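Local coordinates for hypothetical protein Atu2299 (Agrobacterium tumefaciens, PDB 2HLY) that is of unknown function but belongs to a family of the papain-like (clan CA) peptidase superfamily, with no peptidase activity established, at residues 57-71 and 131-145. Sequence-based numbering, arbitrary orientation.
Sequences KGGLAAYNLGGTVLL and INDLGQSGDFFYRSE
Tyr-63 and Tyr-142 bring their hydroxyls together at the rim of both rings: Tyr-63 OH lies in the plane of the Tyr-142 ring, 2.8 Å from Tyr-142 OH in a hydrogen bond, with the ring planes at 85°. One face of Tyr-142 takes Phe-140 CD1, Trp-91 stacks on the ring, and Ala-61 CB sits at its edge. On the other side of the sheet, Leu-60 CB lies over one face of the Arg-143 guanidinium, with Glu-145 at its edge, OE2 salt-bridged to Arg-143 NE, while Leu-60 CD2 meets the edge of the Phe-141 ring at CD2, 3.9 Å away. These side chains project from a three-stranded antiparallel sheet in which strand 60-65 is central, paired with 140-144 along one edge and joined to 68-72 in a beta-hairpin closed by a type I' turn along the other. The face bearing Ala-61, Tyr-63, Phe-140 and Tyr-142 packs against the four-stranded sheet, where Phe-120 meets Tyr-63 and Phe-140 edge-to-face. Beneath the opposite face, loop 131-139 folds back: Leu-134 CD1 reaches Ala-62 CB at 3.6 Å and also touches Val-69 CG1, and Ile-131 CG2 touches both Leu-60 CD2 and Leu-71 CD1. Backbone bonds run from Gly-58 O, bound by Glu-145 N, to Asn-64, whose N and O pair with Asp-139 O and Gly-138 N. At Gly-59, where the chain turns between the sheets, the backbone angles would aim a CB straight at Arg-143 O, leaving no room for one. Ser-137 OG, opposite its own N (chi1 -178°), accepts from Gly-66 N at the hairpin turn. The Asn-64 amide is gripped from two sides: OD1 receives Gly-67 N in an Asx motif, and ND2 donates almost straight (173°) to Leu-134 O, 2.8 Å away and above that carbonyl's plane.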
ATOM      1  N   LYS A  57       9.309  -2.555   1.097  1.00 11.61           N
ATOM      2  CA  LYS A  57       9.944  -3.861   0.904  1.00 11.52           C
ATOM      3  C   LYS A  57       9.026  -4.687   0.036  1.00 10.95           C
ATOM      4  O   LYS A  57       7.842  -4.379  -0.083  1.00 11.67           O
ATOM      5  CB  LYS A  57      10.161  -4.544   2.247  1.00 12.34           C
ATOM      6  CG  LYS A  57      11.205  -3.837   3.072  1.00 14.53           C
ATOM      7  CD  LYS A  57      11.679  -4.718   4.174  1.00 20.01           C
ATOM      8  CE  LYS A  57      12.847  -4.103   4.878  1.00 22.70           C
ATOM      9  NZ  LYS A  57      13.159  -4.954   6.053  1.00 23.77           N
ATOM     10  N   GLY A  58       9.566  -5.714  -0.605  1.00 10.22           N
ATOM     11  CA  GLY A  58       8.745  -6.589  -1.436  1.00  9.65           C
ATOM     12  C   GLY A  58       9.236  -8.020  -1.389  1.00  9.90           C
ATOM     13  O   GLY A  58      10.357  -8.285  -0.974  1.00 10.28           O
ATOM     14  N   GLY A  59       8.356  -8.932  -1.782  1.00  9.95           N
ATOM     15  CA  GLY A  59       8.701 -10.338  -1.935  1.00  9.92           C
ATOM     16  C   GLY A  59       7.419 -11.131  -1.882  1.00 10.46           C
ATOM     17  O   GLY A  59       6.466 -10.844  -2.621  1.00 10.88           O
ATOM     18  N   LEU A  60       7.411 -12.125  -1.001  1.00 10.04           N
ATOM     19  CA  LEU A  60       6.239 -12.980  -0.799  1.00 10.32           C
ATOM     20  C   LEU A  60       5.425 -12.422   0.371  1.00 10.24           C
ATOM     21  O   LEU A  60       5.988 -12.066   1.412  1.00 10.28           O
ATOM     22  CB  LEU A  60       6.691 -14.420  -0.500  1.00 10.90           C
ATOM     23  CG  LEU A  60       5.583 -15.444  -0.294  1.00 12.58           C
ATOM     24  CD1 LEU A  60       6.017 -16.816  -0.808  1.00 13.60           C
ATOM     25  CD2 LEU A  60       5.123 -15.499   1.177  1.00 14.98           C
ATOM     26  N   ALA A  61       4.105 -12.333   0.198  1.00 10.08           N
ATOM     27  CA  ALA A  61       3.236 -11.838   1.279  1.00  9.97           C
ATOM     28  C   ALA A  61       1.966 -12.671   1.336  1.00 10.24           C
ATOM     29  O   ALA A  61       1.445 -13.091   0.297  1.00 11.01           O
ATOM     30  CB  ALA A  61       2.893 -10.369   1.090  1.00 10.21           C
ATOM     31  N   ALA A  62       1.489 -12.922   2.547  1.00  8.76           N
ATOM     32  CA  ALA A  62       0.246 -13.679   2.732  1.00  9.16           C
ATOM     33  C   ALA A  62      -0.512 -13.109   3.906  1.00  9.39           C
ATOM     34  O   ALA A  62       0.100 -12.707   4.887  1.00  8.93           O
ATOM     35  CB  ALA A  62       0.545 -15.136   2.974  1.00 10.75           C
ATOM     36  N   TYR A  63      -1.839 -13.084   3.798  1.00  9.41           N
ATOM     37  CA  TYR A  63      -2.691 -12.523   4.841  1.00  9.82           C
ATOM     38  C   TYR A  63      -3.872 -13.437   5.089  1.00 10.24           C
ATOM     39  O   TYR A  63      -4.428 -13.987   4.134  1.00 12.10           O
ATOM     40  CB  TYR A  63      -3.290 -11.207   4.355  1.00  9.18           C
ATOM     41  CG  TYR A  63      -2.298 -10.109   4.121  1.00  9.17           C
ATOM     42  CD1 TYR A  63      -1.822  -9.362   5.204  1.00 10.12           C
ATOM     43  CD2 TYR A  63      -1.874  -9.777   2.822  1.00  9.19           C
ATOM     44  CE1 TYR A  63      -0.911  -8.325   5.011  1.00 10.27           C
ATOM     45  CE2 TYR A  63      -0.953  -8.735   2.619  1.00  9.07           C
ATOM     46  CZ  TYR A  63      -0.488  -8.018   3.722  1.00  9.86           C
ATOM     47  OH  TYR A  63       0.407  -6.979   3.564  1.00 10.66           O
ATOM     48  N   ASN A  64      -4.274 -13.585   6.348  1.00 10.09           N
ATOM     49  CA  ASN A  64      -5.580 -14.160   6.613  1.00 10.46           C
ATOM     50  C   ASN A  64      -6.539 -12.992   6.776  1.00 11.01           C
ATOM     51  O   ASN A  64      -6.411 -12.215   7.716  1.00 11.87           O
ATOM     52  CB  ASN A  64      -5.570 -15.032   7.877  1.00 10.64           C
ATOM     53  CG  ASN A  64      -6.961 -15.553   8.224  1.00 11.96           C
ATOM     54  OD1 ASN A  64      -7.968 -14.860   8.013  1.00 13.18           O
ATOM     55  ND2 ASN A  64      -7.029 -16.775   8.749  1.00 12.80           N
ATOM     56  N   LEU A  65      -7.466 -12.849   5.833  1.00 11.57           N
ATOM     57  CA  LEU A  65      -8.428 -11.763   5.884  1.00 12.66           C
ATOM     58  C   LEU A  65      -9.816 -12.335   6.135  1.00 13.66           C
ATOM     59  O   LEU A  65     -10.485 -12.795   5.208  1.00 14.29           O
ATOM     60  CB  LEU A  65      -8.366 -10.934   4.597  1.00 13.21           C
ATOM     61  CG  LEU A  65      -6.972 -10.369   4.245  1.00 13.91           C
ATOM     62  CD1 LEU A  65      -7.002  -9.739   2.857  1.00 17.36           C
ATOM     63  CD2 LEU A  65      -6.416  -9.408   5.301  1.00 16.36           C
ATOM     64  N   GLY A  66     -10.220 -12.326   7.398  1.00 13.69           N
ATOM     65  CA  GLY A  66     -11.557 -12.779   7.786  1.00 14.88           C
ATOM     66  C   GLY A  66     -11.817 -14.246   7.494  1.00 15.59           C
ATOM     67  O   GLY A  66     -12.960 -14.636   7.223  1.00 15.98           O
ATOM     68  N   GLY A  67     -10.755 -15.053   7.535  1.00 15.51           N
ATOM     69  CA  GLY A  67     -10.879 -16.502   7.334  1.00 16.53           C
ATOM     70  C   GLY A  67     -10.413 -17.006   5.981  1.00 17.32           C
ATOM     71  O   GLY A  67     -10.259 -18.217   5.791  1.00 18.39           O
ATOM     72  N   THR A  68     -10.193 -16.090   5.039  1.00 16.66           N
ATOM     73  CA  THR A  68      -9.673 -16.457   3.727  1.00 16.99           C
ATOM     74  C   THR A  68      -8.228 -15.998   3.635  1.00 16.02           C
ATOM     75  O   THR A  68      -7.913 -14.871   4.029  1.00 15.54           O
ATOM     76  CB  THR A  68     -10.477 -15.800   2.576  1.00 17.83           C
ATOM     77  OG1 THR A  68     -10.473 -14.383   2.738  1.00 21.85           O
ATOM     78  CG2 THR A  68     -11.927 -16.270   2.605  1.00 19.64           C
ATOM     79  N   VAL A  69      -7.356 -16.862   3.127  1.00 14.29           N
ATOM     80  CA  VAL A  69      -5.948 -16.498   2.983  1.00 14.23           C
ATOM     81  C   VAL A  69      -5.712 -15.956   1.585  1.00 13.66           C
ATOM     82  O   VAL A  69      -5.985 -16.635   0.584  1.00 13.97           O
ATOM     83  CB  VAL A  69      -4.998 -17.698   3.301  1.00 14.27           C
ATOM     84  CG1 VAL A  69      -3.562 -17.423   2.865  1.00 15.20           C
ATOM     85  CG2 VAL A  69      -5.044 -18.050   4.790  1.00 16.03           C
ATOM     86  N   LEU A  70      -5.214 -14.722   1.523  1.00 12.53           N
ATOM     87  CA  LEU A  70      -4.773 -14.102   0.284  1.00 12.85           C
ATOM     88  C   LEU A  70      -3.262 -14.308   0.165  1.00 12.72           C
ATOM     89  O   LEU A  70      -2.516 -13.938   1.071  1.00 12.41           O
ATOM     90  CB  LEU A  70      -5.128 -12.602   0.303  1.00 13.21           C
ATOM     91  CG  LEU A  70      -4.658 -11.725  -0.860  1.00 15.84           C
ATOM     92  CD1 LEU A  70      -5.100 -12.266  -2.224  1.00 18.97           C
ATOM     93  CD2 LEU A  70      -5.180 -10.303  -0.625  1.00 14.48           C
ATOM     94  N   LEU A  71      -2.822 -14.913  -0.938  1.00 11.93           N
ATOM     95  CA  LEU A  71      -1.431 -15.343  -1.071  1.00 11.58           C
ATOM     96  C   LEU A  71      -0.773 -14.717  -2.292  1.00 11.60           C
ATOM     97  O   LEU A  71      -1.113 -15.043  -3.446  1.00 11.98           O
ATOM     98  CB  LEU A  71      -1.336 -16.887  -1.096  1.00 12.75           C
ATOM     99  CG  LEU A  71       0.048 -17.547  -1.178  1.00 12.71           C
ATOM    100  CD1 LEU A  71       1.008 -17.016  -0.137  1.00 13.53           C
ATOM    101  CD2 LEU A  71      -0.072 -19.073  -1.048  1.00 13.74           C
ATOM    102  N   ILE A 131       3.372 -19.351   5.752  1.00 13.12           N
ATOM    103  CA  ILE A 131       2.068 -19.267   5.098  1.00 14.53           C
ATOM    104  C   ILE A 131       1.123 -20.338   5.643  1.00 15.12           C
ATOM    105  O   ILE A 131      -0.064 -20.342   5.328  1.00 15.96           O
ATOM    106  CB  ILE A 131       2.184 -19.373   3.559  1.00 14.23           C
ATOM    107  CG1 ILE A 131       2.769 -20.727   3.119  1.00 15.01           C
ATOM    108  CG2 ILE A 131       3.026 -18.234   2.995  1.00 13.47           C
ATOM    109  CD1 ILE A 131       2.608 -20.966   1.608  1.00 15.92           C
ATOM    110  N   ASN A 132       1.669 -21.242   6.457  1.00 15.71           N
ATOM    111  CA  ASN A 132       0.888 -22.294   7.109  1.00 16.65           C
ATOM    112  C   ASN A 132       0.490 -21.960   8.550  1.00 16.44           C
ATOM    113  O   ASN A 132      -0.143 -22.782   9.232  1.00 17.99           O
ATOM    114  CB  ASN A 132       1.640 -23.633   7.053  1.00 17.29           C
ATOM    115  CG  ASN A 132       1.805 -24.140   5.633  1.00 21.17           C
ATOM    116  OD1 ASN A 132       2.878 -24.613   5.254  1.00 26.84           O
ATOM    117  ND2 ASN A 132       0.754 -24.022   4.832  1.00 24.48           N
ATOM    118  N   ASP A 133       0.855 -20.757   8.999  1.00 15.45           N
ATOM    119  CA  ASP A 133       0.600 -20.289  10.366  1.00 14.96           C
ATOM    120  C   ASP A 133      -0.362 -19.083  10.329  1.00 14.34           C
ATOM    121  O   ASP A 133      -0.208 -18.134  11.100  1.00 15.26           O
ATOM    122  CB  ASP A 133       1.942 -19.912  11.032  1.00 14.87           C
ATOM    123  CG  ASP A 133       1.800 -19.489  12.500  1.00 16.14           C
ATOM    124  OD1 ASP A 133       0.878 -20.009  13.181  1.00 17.96           O
ATOM    125  OD2 ASP A 133       2.612 -18.640  12.959  1.00 16.99           O
ATOM    126  N   LEU A 134      -1.340 -19.110   9.423  1.00 13.43           N
ATOM    127  CA  LEU A 134      -2.248 -17.970   9.260  1.00 13.26           C
ATOM    128  C   LEU A 134      -3.658 -18.336   9.711  1.00 13.36           C
ATOM    129  O   LEU A 134      -4.634 -18.232   8.958  1.00 13.69           O
ATOM    130  CB  LEU A 134      -2.244 -17.477   7.807  1.00 12.83           C
ATOM    131  CG  LEU A 134      -0.857 -17.094   7.263  1.00 11.99           C
ATOM    132  CD1 LEU A 134      -0.969 -16.874   5.760  1.00 12.93           C
ATOM    133  CD2 LEU A 134      -0.292 -15.879   7.981  1.00 13.55           C
ATOM    134  N   GLY A 135      -3.753 -18.765  10.961  1.00 13.29           N
ATOM    135  CA  GLY A 135      -4.999 -19.337  11.443  1.00 13.73           C
ATOM    136  C   GLY A 135      -6.031 -18.343  11.921  1.00 13.99           C
ATOM    137  O   GLY A 135      -7.184 -18.720  12.142  1.00 14.86           O
ATOM    138  N   GLN A 136      -5.624 -17.088  12.086  1.00 13.73           N
ATOM    139  CA  GLN A 136      -6.492 -16.066  12.666  1.00 13.63           C
ATOM    140  C   GLN A 136      -6.595 -14.854  11.746  1.00 12.66           C
ATOM    141  O   GLN A 136      -5.598 -14.436  11.152  1.00 12.22           O
ATOM    142  CB  GLN A 136      -5.943 -15.646  14.026  1.00 13.92           C
ATOM    143  CG  GLN A 136      -6.846 -14.702  14.801  1.00 14.87           C
ATOM    144  CD  GLN A 136      -6.343 -14.411  16.208  1.00 16.00           C
ATOM    145  OE1 GLN A 136      -5.133 -14.275  16.454  1.00 18.97           O
ATOM    146  NE2 GLN A 136      -7.282 -14.303  17.147  1.00 19.66           N
ATOM    147  N   SER A 137      -7.796 -14.291  11.630  1.00 12.20           N
ATOM    148  CA  SER A 137      -7.979 -13.076  10.833  1.00 11.48           C
ATOM    149  C   SER A 137      -7.006 -11.992  11.302  1.00 11.30           C
ATOM    150  O   SER A 137      -6.865 -11.734  12.513  1.00 12.62           O
ATOM    151  CB  SER A 137      -9.423 -12.574  10.933  1.00 12.01           C
ATOM    152  OG  SER A 137      -9.632 -11.424  10.128  1.00 12.41           O
ATOM    153  N   GLY A 138      -6.336 -11.385  10.325  1.00 10.78           N
ATOM    154  CA  GLY A 138      -5.315 -10.385  10.563  1.00 10.18           C
ATOM    155  C   GLY A 138      -3.904 -10.946  10.577  1.00 10.41           C
ATOM    156  O   GLY A 138      -2.936 -10.184  10.544  1.00  9.98           O
ATOM    157  N   ASP A 139      -3.773 -12.272  10.651  1.00 10.36           N
ATOM    158  CA  ASP A 139      -2.446 -12.901  10.550  1.00 10.53           C
ATOM    159  C   ASP A 139      -1.787 -12.563   9.218  1.00  9.96           C
ATOM    160  O   ASP A 139      -2.449 -12.433   8.188  1.00  9.62           O
ATOM    161  CB  ASP A 139      -2.542 -14.418  10.655  1.00 11.35           C
ATOM    162  CG  ASP A 139      -2.552 -14.921  12.089  1.00 15.47           C
ATOM    163  OD1 ASP A 139      -2.109 -14.187  13.004  1.00 19.68           O
ATOM    164  OD2 ASP A 139      -3.001 -16.071  12.296  1.00 16.68           O
ATOM    165  N   PHE A 140      -0.459 -12.447   9.246  1.00  9.41           N
ATOM    166  CA  PHE A 140       0.275 -12.131   8.033  1.00  9.34           C
ATOM    167  C   PHE A 140       1.646 -12.749   8.062  1.00  8.63           C
ATOM    168  O   PHE A 140       2.210 -13.007   9.131  1.00  8.44           O
ATOM    169  CB  PHE A 140       0.406 -10.615   7.825  1.00  9.30           C
ATOM    170  CG  PHE A 140       1.297  -9.916   8.845  1.00  8.72           C
ATOM    171  CD1 PHE A 140       2.538  -9.428   8.466  1.00  9.08           C
ATOM    172  CD2 PHE A 140       0.880  -9.721  10.160  1.00  9.86           C
ATOM    173  CE1 PHE A 140       3.368  -8.760   9.390  1.00  9.96           C
ATOM    174  CE2 PHE A 140       1.701  -9.051  11.084  1.00  8.55           C
ATOM    175  CZ  PHE A 140       2.937  -8.588  10.708  1.00 10.01           C
ATOM    176  N   PHE A 141       2.163 -13.015   6.868  1.00  8.53           N
ATOM    177  CA  PHE A 141       3.523 -13.508   6.748  1.00  8.48           C
ATOM    178  C   PHE A 141       4.181 -12.828   5.562  1.00  8.30           C
ATOM    179  O   PHE A 141       3.605 -12.772   4.472  1.00  8.84           O
ATOM    180  CB  PHE A 141       3.567 -15.034   6.588  1.00  9.35           C
ATOM    181  CG  PHE A 141       4.951 -15.548   6.331  1.00  9.27           C
ATOM    182  CD1 PHE A 141       5.884 -15.624   7.367  1.00 10.47           C
ATOM    183  CD2 PHE A 141       5.336 -15.916   5.037  1.00 10.06           C
ATOM    184  CE1 PHE A 141       7.194 -16.065   7.114  1.00 11.36           C
ATOM    185  CE2 PHE A 141       6.634 -16.369   4.779  1.00 11.52           C
ATOM    186  CZ  PHE A 141       7.561 -16.426   5.807  1.00 11.58           C
ATOM    187  N   TYR A 142       5.396 -12.342   5.789  1.00  8.32           N
ATOM    188  CA  TYR A 142       6.211 -11.702   4.754  1.00  8.85           C
ATOM    189  C   TYR A 142       7.566 -12.380   4.618  1.00  9.54           C
ATOM    190  O   TYR A 142       8.210 -12.715   5.633  1.00 10.73           O
ATOM    191  CB  TYR A 142       6.528 -10.262   5.136  1.00  8.74           C
ATOM    192  CG  TYR A 142       5.391  -9.287   5.216  1.00  8.40           C
ATOM    193  CD1 TYR A 142       4.238  -9.422   4.436  1.00 10.26           C
ATOM    194  CD2 TYR A 142       5.487  -8.194   6.078  1.00 10.75           C
ATOM    195  CE1 TYR A 142       3.201  -8.464   4.503  1.00  9.55           C
ATOM    196  CE2 TYR A 142       4.465  -7.246   6.158  1.00 11.96           C
ATOM    197  CZ  TYR A 142       3.329  -7.395   5.380  1.00  8.70           C
ATOM    198  OH  TYR A 142       2.345  -6.433   5.442  1.00  9.13           O
ATOM    199  N   ARG A 143       8.005 -12.565   3.374  1.00  9.89           N
ATOM    200  CA  ARG A 143       9.409 -12.862   3.111  1.00 10.62           C
ATOM    201  C   ARG A 143       9.945 -11.839   2.141  1.00 10.12           C
ATOM    202  O   ARG A 143       9.605 -11.860   0.945  1.00 10.01           O
ATOM    203  CB  ARG A 143       9.625 -14.276   2.579  1.00 11.06           C
ATOM    204  CG  ARG A 143      11.105 -14.574   2.394  1.00 15.32           C
ATOM    205  CD  ARG A 143      11.366 -15.984   1.933  1.00 20.21           C
ATOM    206  NE  ARG A 143      10.846 -16.224   0.591  1.00 24.92           N
ATOM    207  CZ  ARG A 143       9.916 -17.135   0.312  1.00 28.14           C
ATOM    208  NH1 ARG A 143       9.416 -17.896   1.279  1.00 28.82           N
ATOM    209  NH2 ARG A 143       9.490 -17.294  -0.935  1.00 28.47           N
ATOM    210  N   SER A 144      10.784 -10.950   2.664  1.00 10.90           N
ATOM    211  CA  SER A 144      11.462  -9.966   1.845  1.00 11.97           C
ATOM    212  C   SER A 144      12.394 -10.657   0.850  1.00 12.94           C
ATOM    213  O   SER A 144      13.148 -11.556   1.220  1.00 13.61           O
ATOM    214  CB  SER A 144      12.268  -8.990   2.713  1.00 13.35           C
ATOM    215  OG  SER A 144      12.895  -8.020   1.884  1.00 14.27           O
ATOM    216  N   GLU A 145      12.333 -10.203  -0.400  1.00 13.19           N
ATOM    217  CA  GLU A 145      13.230 -10.657  -1.460  1.00 13.67           C
ATOM    218  C   GLU A 145      13.957  -9.436  -2.022  1.00 13.51           C
ATOM    219  O   GLU A 145      13.550  -8.874  -3.050  1.00 12.15           O
ATOM    220  CB  GLU A 145      12.436 -11.377  -2.534  1.00 14.34           C
ATOM    221  CG  GLU A 145      11.793 -12.652  -2.017  1.00 18.08           C
ATOM    222  CD  GLU A 145      12.762 -13.828  -1.964  1.00 23.59           C
ATOM    223  OE1 GLU A 145      13.968 -13.656  -2.292  1.00 24.82           O
ATOM    224  OE2 GLU A 145      12.307 -14.939  -1.602  1.00 25.70           O
TER
HETATM  225  O   HOH W   1      12.566  -6.198  -0.315  1.00 13.39           O